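Local coordinates for putative exported protein (PDB 2PFZ) that binds pyroglutamic acid as the extracytoplasmic solute receptor of a tripartite ATP-independent periplasmic transport system, probably handing it to the membrane components, at residues 186-200 with 249-262. Numbering follows the deposited sequence.
Sequences GFDTKTYEYIKKFYD and WYKEQLAKNGMAII
Phe187 is a knob set into a hollow of helix 222-256 lined by Trp249, Tyr250, Gln253 and Leu254. Its CG lies opposite the backbone N (chi1 -173°), which sends the ring out from the end of helix 183-188. Trp249 turns an edge to the Phe187 ring face, a T-shaped pair with centroids 5.3 Å apart. Phe187 CB rests 3.5 Å from Tyr250 CD1. Two waters join the Asp188 carboxylate to Tyr250 OH. Tyr192 lies flat on Asn257, ring and amide planes 11° apart, with Asn257 CB 3.7 Å from the ring centroid. Each helix ends in a Schellman motif, with Lys190 and Gly258 at positive phi. Both segments then enter the six-stranded mixed sheet of this periplasmic binding protein fold, where edge strand 260-262 runs parallel to 197-199. Four backbone bonds join them, among them Phe198 N to Ala260 O at 2.8 Å. Met259 CE lies against Tyr192 CA at 3.5 Å, near Ile195 O, and its SD meets Phe198 CB. Phe125 of strand 123-126 also touches Met259. On the Lys197 and Tyr199 face, Ile262 CD1 sits over the Tyr199 ring. Tyr199 OH is hydrogen-bonded to Ile130 N and Arg128 O. Lys251 NZ meets Asp200 OD2 at 3.2 Å in a salt bridge.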
ATOM      1  N   GLY A 186       5.723 -10.833   2.785  1.00 19.06           N
ATOM      2  CA  GLY A 186       6.136 -12.064   3.483  1.00 20.41           C
ATOM      3  C   GLY A 186       7.257 -12.784   2.766  1.00 21.38           C
ATOM      4  O   GLY A 186       8.265 -13.152   3.378  1.00 21.25           O
ATOM      5  N   PHE A 187       7.089 -12.988   1.460  1.00 22.30           N
ATOM      6  CA  PHE A 187       8.104 -13.660   0.657  1.00 23.12           C
ATOM      7  C   PHE A 187       9.391 -12.843   0.560  1.00 23.52           C
ATOM      8  O   PHE A 187      10.488 -13.368   0.812  1.00 23.92           O
ATOM      9  CB  PHE A 187       7.569 -13.962  -0.744  1.00 23.46           C
ATOM     10  CG  PHE A 187       8.488 -14.806  -1.574  1.00 25.55           C
ATOM     11  CD1 PHE A 187       8.524 -16.190  -1.403  1.00 26.93           C
ATOM     12  CD2 PHE A 187       9.310 -14.222  -2.531  1.00 26.55           C
ATOM     13  CE1 PHE A 187       9.386 -16.982  -2.179  1.00 27.28           C
ATOM     14  CE2 PHE A 187      10.169 -15.008  -3.315  1.00 27.42           C
ATOM     15  CZ  PHE A 187      10.192 -16.395  -3.133  1.00 25.78           C
ATOM     16  N   ASP A 188       9.263 -11.569   0.201  1.00 23.49           N
ATOM     17  CA  ASP A 188      10.438 -10.732  -0.075  1.00 23.72           C
ATOM     18  C   ASP A 188      11.330 -10.462   1.140  1.00 23.97           C
ATOM     19  O   ASP A 188      12.484 -10.032   0.988  1.00 25.33           O
ATOM     20  CB  ASP A 188      10.015  -9.400  -0.691  1.00 23.57           C
ATOM     21  CG  ASP A 188       9.534  -9.527  -2.124  1.00 22.72           C
ATOM     22  OD1 ASP A 188       9.851 -10.509  -2.836  1.00 23.73           O
ATOM     23  OD2 ASP A 188       8.834  -8.606  -2.552  1.00 22.12           O
ATOM     24  N   THR A 189      10.797 -10.691   2.336  1.00 23.45           N
ATOM     25  CA  THR A 189      11.535 -10.462   3.575  1.00 23.32           C
ATOM     26  C   THR A 189      11.894 -11.798   4.226  1.00 23.82           C
ATOM     27  O   THR A 189      12.413 -11.845   5.360  1.00 24.00           O
ATOM     28  CB  THR A 189      10.738  -9.582   4.572  1.00 22.89           C
ATOM     29  OG1 THR A 189       9.483 -10.208   4.905  1.00 22.45           O
ATOM     30  CG2 THR A 189      10.520  -8.153   4.019  1.00 22.66           C
ATOM     31  N   LYS A 190      11.632 -12.880   3.489  1.00 24.05           N
ATOM     32  CA  LYS A 190      11.793 -14.248   3.982  1.00 24.93           C
ATOM     33  C   LYS A 190      11.184 -14.444   5.367  1.00 24.78           C
ATOM     34  O   LYS A 190      11.828 -14.993   6.267  1.00 24.67           O
ATOM     35  CB  LYS A 190      13.279 -14.648   3.961  1.00 25.18           C
ATOM     36  CG  LYS A 190      13.828 -14.763   2.559  1.00 27.25           C
ATOM     37  CD  LYS A 190      14.882 -15.865   2.468  1.00 31.55           C
ATOM     38  CE  LYS A 190      16.277 -15.335   2.719  1.00 33.45           C
ATOM     39  NZ  LYS A 190      16.949 -15.079   1.422  1.00 37.17           N
ATOM     40  N   THR A 191       9.933 -13.992   5.518  1.00 24.57           N
ATOM     41  CA  THR A 191       9.170 -14.086   6.782  1.00 24.61           C
ATOM     42  C   THR A 191       8.997 -15.539   7.240  1.00 25.68           C
ATOM     43  O   THR A 191       8.926 -15.821   8.431  1.00 25.24           O
ATOM     44  CB  THR A 191       7.805 -13.356   6.644  1.00 23.77           C
ATOM     45  OG1 THR A 191       8.056 -11.957   6.658  1.00 21.93           O
ATOM     46  CG2 THR A 191       6.848 -13.656   7.811  1.00 22.83           C
ATOM     47  N   TYR A 192       8.968 -16.451   6.270  1.00 27.17           N
ATOM     48  CA  TYR A 192       8.874 -17.887   6.538  1.00 28.37           C
ATOM     49  C   TYR A 192       9.997 -18.464   7.414  1.00 29.51           C
ATOM     50  O   TYR A 192       9.825 -19.527   8.031  1.00 30.51           O
ATOM     51  CB  TYR A 192       8.770 -18.662   5.229  1.00 28.14           C
ATOM     52  CG  TYR A 192       9.887 -18.407   4.238  1.00 28.51           C
ATOM     53  CD1 TYR A 192       9.702 -17.547   3.154  1.00 28.18           C
ATOM     54  CD2 TYR A 192      11.131 -19.035   4.372  1.00 28.27           C
ATOM     55  CE1 TYR A 192      10.732 -17.315   2.225  1.00 27.98           C
ATOM     56  CE2 TYR A 192      12.152 -18.815   3.452  1.00 27.98           C
ATOM     57  CZ  TYR A 192      11.949 -17.955   2.393  1.00 28.76           C
ATOM     58  OH  TYR A 192      12.957 -17.765   1.486  1.00 29.67           O
ATOM     59  N   GLU A 193      11.136 -17.783   7.474  1.00 30.27           N
ATOM     60  CA  GLU A 193      12.213 -18.200   8.371  1.00 30.84           C
ATOM     61  C   GLU A 193      11.816 -18.064   9.863  1.00 31.24           C
ATOM     62  O   GLU A 193      12.285 -18.828  10.712  1.00 31.58           O
ATOM     63  CB  GLU A 193      13.501 -17.439   8.042  1.00 30.72           C
ATOM     64  CG  GLU A 193      14.074 -17.807   6.678  1.00 31.42           C
ATOM     65  CD  GLU A 193      15.313 -17.019   6.298  1.00 31.60           C
ATOM     66  OE1 GLU A 193      15.586 -15.986   6.938  1.00 33.68           O
ATOM     67  OE2 GLU A 193      16.022 -17.436   5.352  1.00 34.54           O
ATOM     68  N   TYR A 194      10.909 -17.136  10.167  1.00 30.89           N
ATOM     69  CA  TYR A 194      10.618 -16.764  11.545  1.00 31.23           C
ATOM     70  C   TYR A 194       9.170 -16.913  11.940  1.00 30.57           C
ATOM     71  O   TYR A 194       8.855 -17.063  13.123  1.00 30.33           O
ATOM     72  CB  TYR A 194      11.031 -15.313  11.784  1.00 33.61           C
ATOM     73  CG  TYR A 194      12.502 -15.075  11.594  1.00 34.34           C
ATOM     74  CD1 TYR A 194      13.410 -15.408  12.595  1.00 35.95           C
ATOM     75  CD2 TYR A 194      12.989 -14.525  10.412  1.00 34.78           C
ATOM     76  CE1 TYR A 194      14.777 -15.195  12.418  1.00 37.47           C
ATOM     77  CE2 TYR A 194      14.349 -14.303  10.233  1.00 37.12           C
ATOM     78  CZ  TYR A 194      15.232 -14.638  11.238  1.00 35.03           C
ATOM     79  OH  TYR A 194      16.583 -14.414  11.062  1.00 38.04           O
ATOM     80  N   ILE A 195       8.287 -16.845  10.949  1.00 29.80           N
ATOM     81  CA  ILE A 195       6.850 -16.875  11.205  1.00 29.45           C
ATOM     82  C   ILE A 195       6.222 -17.921  10.280  1.00 29.36           C
ATOM     83  O   ILE A 195       6.465 -17.912   9.081  1.00 29.92           O
ATOM     84  CB  ILE A 195       6.225 -15.464  11.014  1.00 29.29           C
ATOM     85  CG1 ILE A 195       6.905 -14.442  11.929  1.00 29.36           C
ATOM     86  CG2 ILE A 195       4.748 -15.489  11.294  1.00 28.52           C
ATOM     87  CD1 ILE A 195       6.499 -12.986  11.700  1.00 29.36           C
ATOM     88  N   LYS A 196       5.415 -18.814  10.847  1.00 28.92           N
ATOM     89  CA  LYS A 196       5.033 -20.055  10.164  1.00 28.74           C
ATOM     90  C   LYS A 196       3.635 -20.145   9.551  1.00 27.75           C
ATOM     91  O   LYS A 196       3.342 -21.131   8.877  1.00 27.74           O
ATOM     92  CB  LYS A 196       5.220 -21.251  11.107  1.00 29.54           C
ATOM     93  CG  LYS A 196       6.387 -22.127  10.757  1.00 31.06           C
ATOM     94  CD  LYS A 196       7.695 -21.401  10.980  1.00 33.06           C
ATOM     95  CE  LYS A 196       8.707 -21.855   9.972  1.00 34.27           C
ATOM     96  NZ  LYS A 196      10.051 -21.373  10.361  1.00 35.15           N
ATOM     97  N   LYS A 197       2.768 -19.170   9.832  1.00 26.03           N
ATOM     98  CA  LYS A 197       1.385 -19.203   9.348  1.00 25.57           C
ATOM     99  C   LYS A 197       1.083 -17.894   8.636  1.00 23.82           C
ATOM    100  O   LYS A 197       1.634 -16.852   8.997  1.00 23.57           O
ATOM    101  CB  LYS A 197       0.367 -19.394  10.498  1.00 25.40           C
ATOM    102  CG  LYS A 197       0.518 -20.692  11.326  1.00 27.20           C
ATOM    103  CD  LYS A 197      -0.386 -20.666  12.555  1.00 26.78           C
ATOM    104  CE  LYS A 197      -0.026 -21.745  13.612  1.00 28.97           C
ATOM    105  NZ  LYS A 197       0.504 -22.999  13.007  1.00 31.66           N
ATOM    106  N   PHE A 198       0.221 -17.957   7.622  1.00 22.69           N
ATOM    107  CA  PHE A 198      -0.389 -16.768   7.025  1.00 20.65           C
ATOM    108  C   PHE A 198      -1.878 -17.070   6.876  1.00 20.31           C
ATOM    109  O   PHE A 198      -2.258 -17.962   6.105  1.00 20.41           O
ATOM    110  CB  PHE A 198       0.238 -16.482   5.654  1.00 21.95           C
ATOM    111  CG  PHE A 198      -0.372 -15.328   4.912  1.00 21.54           C
ATOM    112  CD1 PHE A 198      -0.052 -14.019   5.247  1.00 23.18           C
ATOM    113  CD2 PHE A 198      -1.210 -15.552   3.815  1.00 20.72           C
ATOM    114  CE1 PHE A 198      -0.610 -12.925   4.547  1.00 21.60           C
ATOM    115  CE2 PHE A 198      -1.770 -14.486   3.111  1.00 20.94           C
ATOM    116  CZ  PHE A 198      -1.456 -13.172   3.457  1.00 21.49           C
ATOM    117  N   TYR A 199      -2.693 -16.366   7.647  1.00 18.70           N
ATOM    118  CA  TYR A 199      -4.143 -16.399   7.533  1.00 18.78           C
ATOM    119  C   TYR A 199      -4.525 -15.443   6.411  1.00 18.40           C
ATOM    120  O   TYR A 199      -4.326 -14.228   6.522  1.00 17.34           O
ATOM    121  CB  TYR A 199      -4.771 -15.952   8.849  1.00 19.60           C
ATOM    122  CG  TYR A 199      -4.513 -16.955   9.946  1.00 20.63           C
ATOM    123  CD1 TYR A 199      -5.396 -18.004  10.161  1.00 21.37           C
ATOM    124  CD2 TYR A 199      -3.370 -16.875  10.745  1.00 20.72           C
ATOM    125  CE1 TYR A 199      -5.140 -18.953  11.157  1.00 23.26           C
ATOM    126  CE2 TYR A 199      -3.120 -17.806  11.747  1.00 21.82           C
ATOM    127  CZ  TYR A 199      -4.010 -18.843  11.931  1.00 20.86           C
ATOM    128  OH  TYR A 199      -3.776 -19.773  12.909  1.00 23.78           O
ATOM    129  N   ASP A 200      -5.062 -16.021   5.340  1.00 17.58           N
ATOM    130  CA  ASP A 200      -5.412 -15.301   4.112  1.00 17.72           C
ATOM    131  C   ASP A 200      -6.735 -14.552   4.300  1.00 17.18           C
ATOM    132  O   ASP A 200      -7.736 -14.830   3.615  1.00 18.81           O
ATOM    133  CB  ASP A 200      -5.510 -16.337   2.987  1.00 17.49           C
ATOM    134  CG  ASP A 200      -5.505 -15.731   1.578  1.00 18.03           C
ATOM    135  OD1 ASP A 200      -5.083 -14.562   1.389  1.00 17.89           O
ATOM    136  OD2 ASP A 200      -5.875 -16.472   0.645  1.00 17.74           O
ATOM    137  N   TRP A 249       1.078 -16.840  -6.872  1.00 22.19           N
ATOM    138  CA  TRP A 249       2.469 -17.312  -6.910  1.00 22.75           C
ATOM    139  C   TRP A 249       3.138 -17.147  -5.550  1.00 22.77           C
ATOM    140  O   TRP A 249       3.836 -18.051  -5.090  1.00 22.87           O
ATOM    141  CB  TRP A 249       3.263 -16.613  -8.033  1.00 23.89           C
ATOM    142  CG  TRP A 249       4.642 -17.191  -8.263  1.00 24.65           C
ATOM    143  CD1 TRP A 249       4.993 -18.163  -9.152  1.00 27.45           C
ATOM    144  CD2 TRP A 249       5.842 -16.810  -7.589  1.00 24.79           C
ATOM    145  NE1 TRP A 249       6.350 -18.421  -9.071  1.00 26.18           N
ATOM    146  CE2 TRP A 249       6.891 -17.603  -8.112  1.00 26.02           C
ATOM    147  CE3 TRP A 249       6.133 -15.884  -6.572  1.00 26.61           C
ATOM    148  CZ2 TRP A 249       8.212 -17.496  -7.658  1.00 25.17           C
ATOM    149  CZ3 TRP A 249       7.452 -15.768  -6.124  1.00 24.81           C
ATOM    150  CH2 TRP A 249       8.474 -16.583  -6.667  1.00 24.86           C
ATOM    151  N   TYR A 250       2.899 -16.021  -4.873  1.00 22.46           N
ATOM    152  CA  TYR A 250       3.570 -15.798  -3.597  1.00 22.38           C
ATOM    153  C   TYR A 250       3.048 -16.759  -2.553  1.00 22.53           C
ATOM    154  O   TYR A 250       3.835 -17.308  -1.791  1.00 21.96           O
ATOM    155  CB  TYR A 250       3.474 -14.350  -3.100  1.00 22.54           C
ATOM    156  CG  TYR A 250       4.361 -13.379  -3.847  1.00 22.93           C
ATOM    157  CD1 TYR A 250       5.773 -13.443  -3.745  1.00 21.62           C
ATOM    158  CD2 TYR A 250       3.800 -12.388  -4.650  1.00 23.42           C
ATOM    159  CE1 TYR A 250       6.581 -12.550  -4.451  1.00 21.87           C
ATOM    160  CE2 TYR A 250       4.597 -11.488  -5.338  1.00 22.94           C
ATOM    161  CZ  TYR A 250       5.977 -11.574  -5.239  1.00 21.94           C
ATOM    162  OH  TYR A 250       6.736 -10.682  -5.957  1.00 23.75           O
ATOM    163  N   LYS A 251       1.729 -16.950  -2.516  1.00 22.46           N
ATOM    164  CA  LYS A 251       1.104 -17.872  -1.560  1.00 23.12           C
ATOM    165  C   LYS A 251       1.642 -19.309  -1.690  1.00 23.09           C
ATOM    166  O   LYS A 251       1.995 -19.925  -0.688  1.00 22.74           O
ATOM    167  CB  LYS A 251      -0.427 -17.841  -1.674  1.00 22.97           C
ATOM    168  CG  LYS A 251      -1.062 -16.721  -0.851  1.00 24.18           C
ATOM    169  CD  LYS A 251      -2.258 -16.070  -1.504  1.00 25.69           C
ATOM    170  CE  LYS A 251      -3.267 -17.031  -2.035  1.00 25.72           C
ATOM    171  NZ  LYS A 251      -4.581 -16.338  -2.276  1.00 26.57           N
ATOM    172  N   GLU A 252       1.726 -19.810  -2.922  1.00 23.74           N
ATOM    173  CA  GLU A 252       2.229 -21.160  -3.191  1.00 24.76           C
ATOM    174  C   GLU A 252       3.733 -21.246  -2.921  1.00 25.02           C
ATOM    175  O   GLU A 252       4.222 -22.265  -2.457  1.00 25.31           O
ATOM    176  CB  GLU A 252       1.922 -21.588  -4.639  1.00 25.22           C
ATOM    177  CG  GLU A 252       0.427 -21.709  -4.972  1.00 25.81           C
ATOM    178  CD  GLU A 252      -0.302 -22.688  -4.077  1.00 29.59           C
ATOM    179  OE1 GLU A 252       0.101 -23.865  -4.034  1.00 28.85           O
ATOM    180  OE2 GLU A 252      -1.270 -22.273  -3.400  1.00 31.12           O
ATOM    181  N   GLN A 253       4.469 -20.172  -3.186  1.00 25.41           N
ATOM    182  CA  GLN A 253       5.897 -20.163  -2.889  1.00 26.13           C
ATOM    183  C   GLN A 253       6.145 -20.124  -1.378  1.00 25.74           C
ATOM    184  O   GLN A 253       7.001 -20.827  -0.891  1.00 26.33           O
ATOM    185  CB  GLN A 253       6.615 -19.033  -3.642  1.00 27.38           C
ATOM    186  CG  GLN A 253       8.093 -19.302  -3.929  1.00 31.77           C
ATOM    187  CD  GLN A 253       8.361 -20.307  -5.060  1.00 33.14           C
ATOM    188  OE1 GLN A 253       9.506 -20.722  -5.254  1.00 39.49           O
ATOM    189  NE2 GLN A 253       7.318 -20.696  -5.802  1.00 36.89           N
ATOM    190  N   LEU A 254       5.373 -19.330  -0.640  1.00 25.02           N
ATOM    191  CA  LEU A 254       5.431 -19.323   0.827  1.00 24.71           C
ATOM    192  C   LEU A 254       5.159 -20.719   1.385  1.00 25.63           C
ATOM    193  O   LEU A 254       5.846 -21.172   2.320  1.00 25.69           O
ATOM    194  CB  LEU A 254       4.422 -18.321   1.410  1.00 24.40           C
ATOM    195  CG  LEU A 254       4.830 -16.841   1.300  1.00 22.21           C
ATOM    196  CD1 LEU A 254       3.676 -15.919   1.642  1.00 22.66           C
ATOM    197  CD2 LEU A 254       6.018 -16.526   2.186  1.00 22.48           C
ATOM    198  N   ALA A 255       4.169 -21.400   0.807  1.00 26.16           N
ATOM    199  CA  ALA A 255       3.902 -22.798   1.164  1.00 27.50           C
ATOM    200  C   ALA A 255       5.104 -23.683   0.851  1.00 27.92           C
ATOM    201  O   ALA A 255       5.536 -24.455   1.712  1.00 28.21           O
ATOM    202  CB  ALA A 255       2.629 -23.322   0.473  1.00 27.38           C
ATOM    203  N   LYS A 256       5.667 -23.556  -0.354  1.00 28.95           N
ATOM    204  CA  LYS A 256       6.879 -24.314  -0.716  1.00 30.86           C
ATOM    205  C   LYS A 256       7.930 -24.181   0.385  1.00 30.40           C
ATOM    206  O   LYS A 256       8.654 -25.134   0.694  1.00 29.95           O
ATOM    207  CB  LYS A 256       7.441 -23.846  -2.074  1.00 30.89           C
ATOM    208  CG  LYS A 256       8.742 -24.538  -2.515  1.00 32.81           C
ATOM    209  CD  LYS A 256       8.896 -24.638  -4.048  1.00 33.03           C
ATOM    210  CE  LYS A 256      10.121 -23.881  -4.627  1.00 37.57           C
ATOM    211  NZ  LYS A 256      11.408 -24.114  -3.857  1.00 38.83           N
ATOM    212  N   ASN A 257       7.969 -23.000   1.000  1.00 30.52           N
ATOM    213  CA  ASN A 257       8.965 -22.642   2.007  1.00 30.67           C
ATOM    214  C   ASN A 257       8.604 -22.946   3.460  1.00 30.97           C
ATOM    215  O   ASN A 257       9.306 -22.519   4.396  1.00 31.36           O
ATOM    216  CB  ASN A 257       9.343 -21.175   1.836  1.00 30.82           C
ATOM    217  CG  ASN A 257      10.435 -20.994   0.819  1.00 31.26           C
ATOM    218  OD1 ASN A 257      11.571 -21.424   1.040  1.00 32.68           O
ATOM    219  ND2 ASN A 257      10.105 -20.376  -0.309  1.00 31.84           N
ATOM    220  N   GLY A 258       7.506 -23.676   3.640  1.00 31.07           N
ATOM    221  CA  GLY A 258       7.107 -24.189   4.951  1.00 30.58           C
ATOM    222  C   GLY A 258       6.116 -23.363   5.750  1.00 30.34           C
ATOM    223  O   GLY A 258       5.906 -23.639   6.934  1.00 30.96           O
ATOM    224  N   MET A 259       5.509 -22.355   5.128  1.00 29.18           N
ATOM    225  CA  MET A 259       4.452 -21.571   5.787  1.00 29.27           C
ATOM    226  C   MET A 259       3.088 -22.243   5.563  1.00 28.20           C
ATOM    227  O   MET A 259       2.832 -22.791   4.490  1.00 28.75           O
ATOM    228  CB  MET A 259       4.445 -20.134   5.234  1.00 29.18           C
ATOM    229  CG  MET A 259       3.710 -19.096   6.083  1.00 30.19           C
ATOM    230  SD  MET A 259       3.900 -17.435   5.400  1.00 31.24           S
ATOM    231  CE  MET A 259       5.553 -17.056   5.923  1.00 32.25           C
ATOM    232  N   ALA A 260       2.232 -22.230   6.577  1.00 26.32           N
ATOM    233  CA  ALA A 260       0.867 -22.709   6.413  1.00 25.37           C
ATOM    234  C   ALA A 260       0.072 -21.542   5.856  1.00 25.04           C
ATOM    235  O   ALA A 260       0.010 -20.490   6.483  1.00 24.89           O
ATOM    236  CB  ALA A 260       0.284 -23.145   7.743  1.00 24.36           C
ATOM    237  N   ILE A 261      -0.511 -21.722   4.676  1.00 24.34           N
ATOM    238  CA  ILE A 261      -1.472 -20.755   4.147  1.00 23.77           C
ATOM    239  C   ILE A 261      -2.898 -21.172   4.538  1.00 23.63           C
ATOM    240  O   ILE A 261      -3.385 -22.218   4.091  1.00 24.50           O
ATOM    241  CB  ILE A 261      -1.345 -20.614   2.613  1.00 23.23           C
ATOM    242  CG1 ILE A 261       0.142 -20.552   2.179  1.00 23.57           C
ATOM    243  CG2 ILE A 261      -2.148 -19.383   2.117  1.00 23.62           C
ATOM    244  CD1 ILE A 261       0.976 -19.395   2.790  1.00 23.05           C
ATOM    245  N   ILE A 262      -3.563 -20.357   5.354  1.00 22.79           N
ATOM    246  CA  ILE A 262      -4.794 -20.768   6.003  1.00 22.83           C
ATOM    247  C   ILE A 262      -5.964 -19.822   5.678  1.00 22.02           C
ATOM    248  O   ILE A 262      -5.882 -18.632   5.956  1.00 21.35           O
ATOM    249  CB  ILE A 262      -4.629 -20.838   7.574  1.00 22.81           C
ATOM    250  CG1 ILE A 262      -3.375 -21.634   7.968  1.00 24.04           C
ATOM    251  CG2 ILE A 262      -5.894 -21.430   8.214  1.00 23.88           C
ATOM    252  CD1 ILE A 262      -2.816 -21.315   9.349  1.00 23.37           C
TER
HETATM  253  O   HOH W   1       9.281 -10.736  -5.384  1.00 20.59           O
HETATM  254  O   HOH W   2       6.761  -8.477  -4.475  1.00 21.46           O
HETATM  255  O   HOH W   3      -5.333 -13.741  -1.139  1.00 18.22           O